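Local coordinates for protein alpha-14 giardin (Giardia lamblia, PDB 3CHJ) that binds calcium and, as an annexin, probably phosphatidylserine, and may serve as a calcium-regulated structural element linking the phospholipid bilayer to the underlying axoneme, at residues Leu44-Met47 / Gln48-Gln52. Residues are numbered along the deposited sequence; the frame is centred on the assembly and turned at random.
Sequences LRNM and QRTFQ
Gln48 N to Leu44 O is one of four successive i to i+4 backbone hydrogen bonds that join Leu44-Met47 to Gln48-Gln52 as turns of the one helix 41-55. Arg49 N donates to Arg45 O; Thr50 N and Phe51 N follow in the same way, reaching Asn46 O at 2.9 Å and Met47 O at 2.8 Å.

Asn46 O takes a second donor, the hydroxyl of Thr50, with OG1 2.9 Å from it. That bond comes from above the carbonyl plane, 42° out of it, whereas Thr50 N lies much nearer the plane. The hydroxyl gets there because chi1 of Thr50 (-59°) sets OG1 beside its own backbone N, folded back over the preceding turn. The Asn46 amide keeps further off, its ND2 3.9 Å from Thr50 OG1.

On another flank Arg45 and Arg49 run side by side, pointing the same way, with their guanidinium groups in an offset stack: planes 8° apart and centres 4.0 Å apart. Arg45 NE sits over the centre of the Arg49 group, while Arg49 NH2 lies toward the rim of the Arg45 group, 3.6 Å from Arg45 NE. The Arg45 chain turns at chi3 while that of Arg49 runs extended from CG to NE, a combination consistent with the near-parallel planes.

Met47 and Phe51 are buried against Val15 and Val16 of helix 12-24, and Phe51 also meets the ring of Phe62, so this side packs within the annexin helical bundle. Chemically, Asn46 O accepts two donors from Thr50, its backbone N and its OG1; the second bond gives the hydroxyl a partner within the helix. The flat arginine pair sets two probably positive groups face to face, a like-charge arrangement whose cost solvent would be expected to screen.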
loop_
_atom_site.group_PDB
_atom_site.type_symbol
_atom_site.label_atom_id
_atom_site.label_comp_id
_atom_site.label_asym_id
_atom_site.label_seq_id
_atom_site.Cartn_x
_atom_site.Cartn_y
_atom_site.Cartn_z
ATOM N N LEU A 44 6.158 -17.358 8.292
ATOM C CA LEU A 44 5.716 -16.556 9.437
ATOM C C LEU A 44 4.301 -16.942 9.870
ATOM O O LEU A 44 4.007 -17.016 11.066
ATOM C CB LEU A 44 5.803 -15.067 9.100
ATOM C CG LEU A 44 7.208 -14.533 8.787
ATOM C CD1 LEU A 44 7.159 -13.112 8.181
ATOM C CD2 LEU A 44 8.125 -14.570 10.030
ATOM N N ARG A 45 3.420 -17.186 8.899
ATOM C CA ARG A 45 2.092 -17.674 9.231
ATOM C C ARG A 45 2.153 -19.059 9.869
ATOM O O ARG A 45 1.429 -19.315 10.823
ATOM C CB ARG A 45 1.147 -17.663 8.031
ATOM C CG ARG A 45 -0.273 -18.116 8.415
ATOM C CD ARG A 45 -1.181 -18.242 7.211
ATOM N NE ARG A 45 -0.667 -19.209 6.241
ATOM C CZ ARG A 45 -1.240 -19.464 5.068
ATOM N NH1 ARG A 45 -2.341 -18.819 4.718
ATOM N NH2 ARG A 45 -0.703 -20.355 4.248
ATOM N N ASN A 46 3.021 -19.932 9.362
ATOM C CA ASN A 46 3.151 -21.248 9.984
ATOM C C ASN A 46 3.590 -21.128 11.434
ATOM O O ASN A 46 3.035 -21.793 12.317
ATOM C CB ASN A 46 4.118 -22.155 9.223
ATOM C CG ASN A 46 4.226 -23.540 9.868
ATOM O OD1 ASN A 46 5.305 -23.958 10.287
ATOM N ND2 ASN A 46 3.085 -24.227 9.999
ATOM N N MET A 47 4.578 -20.264 11.668
ATOM C CA MET A 47 5.082 -19.999 13.010
ATOM C C MET A 47 3.979 -19.457 13.923
ATOM O O MET A 47 3.869 -19.871 15.081
ATOM C CB MET A 47 6.277 -19.041 12.941
ATOM C CG MET A 47 6.953 -18.753 14.277
ATOM S SD MET A 47 6.119 -17.441 15.161
ATOM C CE MET A 47 6.360 -16.057 14.027
ATOM N N GLN A 48 3.163 -18.534 13.416
ATOM C CA GLN A 48 2.039 -18.021 14.203
ATOM C C GLN A 48 1.050 -19.125 14.618
ATOM O O GLN A 48 0.598 -19.182 15.777
ATOM C CB GLN A 48 1.309 -16.899 13.455
ATOM C CG GLN A 48 0.013 -16.479 14.139
ATOM C CD GLN A 48 -0.395 -15.070 13.818
ATOM O OE1 GLN A 48 0.334 -14.336 13.150
ATOM N NE2 GLN A 48 -1.563 -14.665 14.310
ATOM N N ARG A 49 0.727 -20.000 13.673
ATOM C CA ARG A 49 -0.154 -21.127 13.941
ATOM C C ARG A 49 0.475 -22.049 14.989
ATOM O O ARG A 49 -0.200 -22.518 15.905
ATOM C CB ARG A 49 -0.448 -21.887 12.645
ATOM C CG ARG A 49 -1.477 -21.213 11.739
ATOM C CD ARG A 49 -1.366 -21.762 10.318
ATOM N NE ARG A 49 -2.389 -21.230 9.421
ATOM C CZ ARG A 49 -2.561 -21.645 8.166
ATOM N NH1 ARG A 49 -1.779 -22.596 7.669
ATOM N NH2 ARG A 49 -3.524 -21.116 7.419
ATOM N N THR A 50 1.776 -22.267 14.873
ATOM C CA THR A 50 2.516 -23.168 15.768
ATOM C C THR A 50 2.650 -22.581 17.183
ATOM O O THR A 50 2.697 -23.323 18.168
ATOM C CB THR A 50 3.899 -23.506 15.164
ATOM O OG1 THR A 50 3.708 -24.133 13.890
ATOM C CG2 THR A 50 4.702 -24.455 16.058
ATOM N N PHE A 51 2.704 -21.249 17.263
ATOM C CA PHE A 51 2.777 -20.529 18.543
ATOM C C PHE A 51 1.692 -20.984 19.519
ATOM O O PHE A 51 1.974 -21.259 20.692
ATOM C CB PHE A 51 2.652 -19.019 18.302
ATOM C CG PHE A 51 2.941 -18.176 19.523
ATOM C CD1 PHE A 51 4.224 -17.692 19.757
ATOM C CD2 PHE A 51 1.930 -17.858 20.426
ATOM C CE1 PHE A 51 4.502 -16.912 20.876
ATOM C CE2 PHE A 51 2.201 -17.083 21.560
ATOM C CZ PHE A 51 3.487 -16.611 21.779
ATOM N N GLN A 52 0.456 -21.039 19.030
ATOM C CA GLN A 52 -0.680 -21.497 19.819
ATOM C C GLN A 52 -0.483 -22.941 20.291
ATOM O O GLN A 52 -0.700 -23.245 21.459
ATOM C CB GLN A 52 -1.986 -21.347 19.020
ATOM C CG GLN A 52 -3.150 -22.248 19.483
ATOM C CD GLN A 52 -3.557 -22.019 20.933
ATOM O OE1 GLN A 52 -3.389 -20.923 21.473
ATOM N NE2 GLN A 52 -4.098 -23.055 21.567
#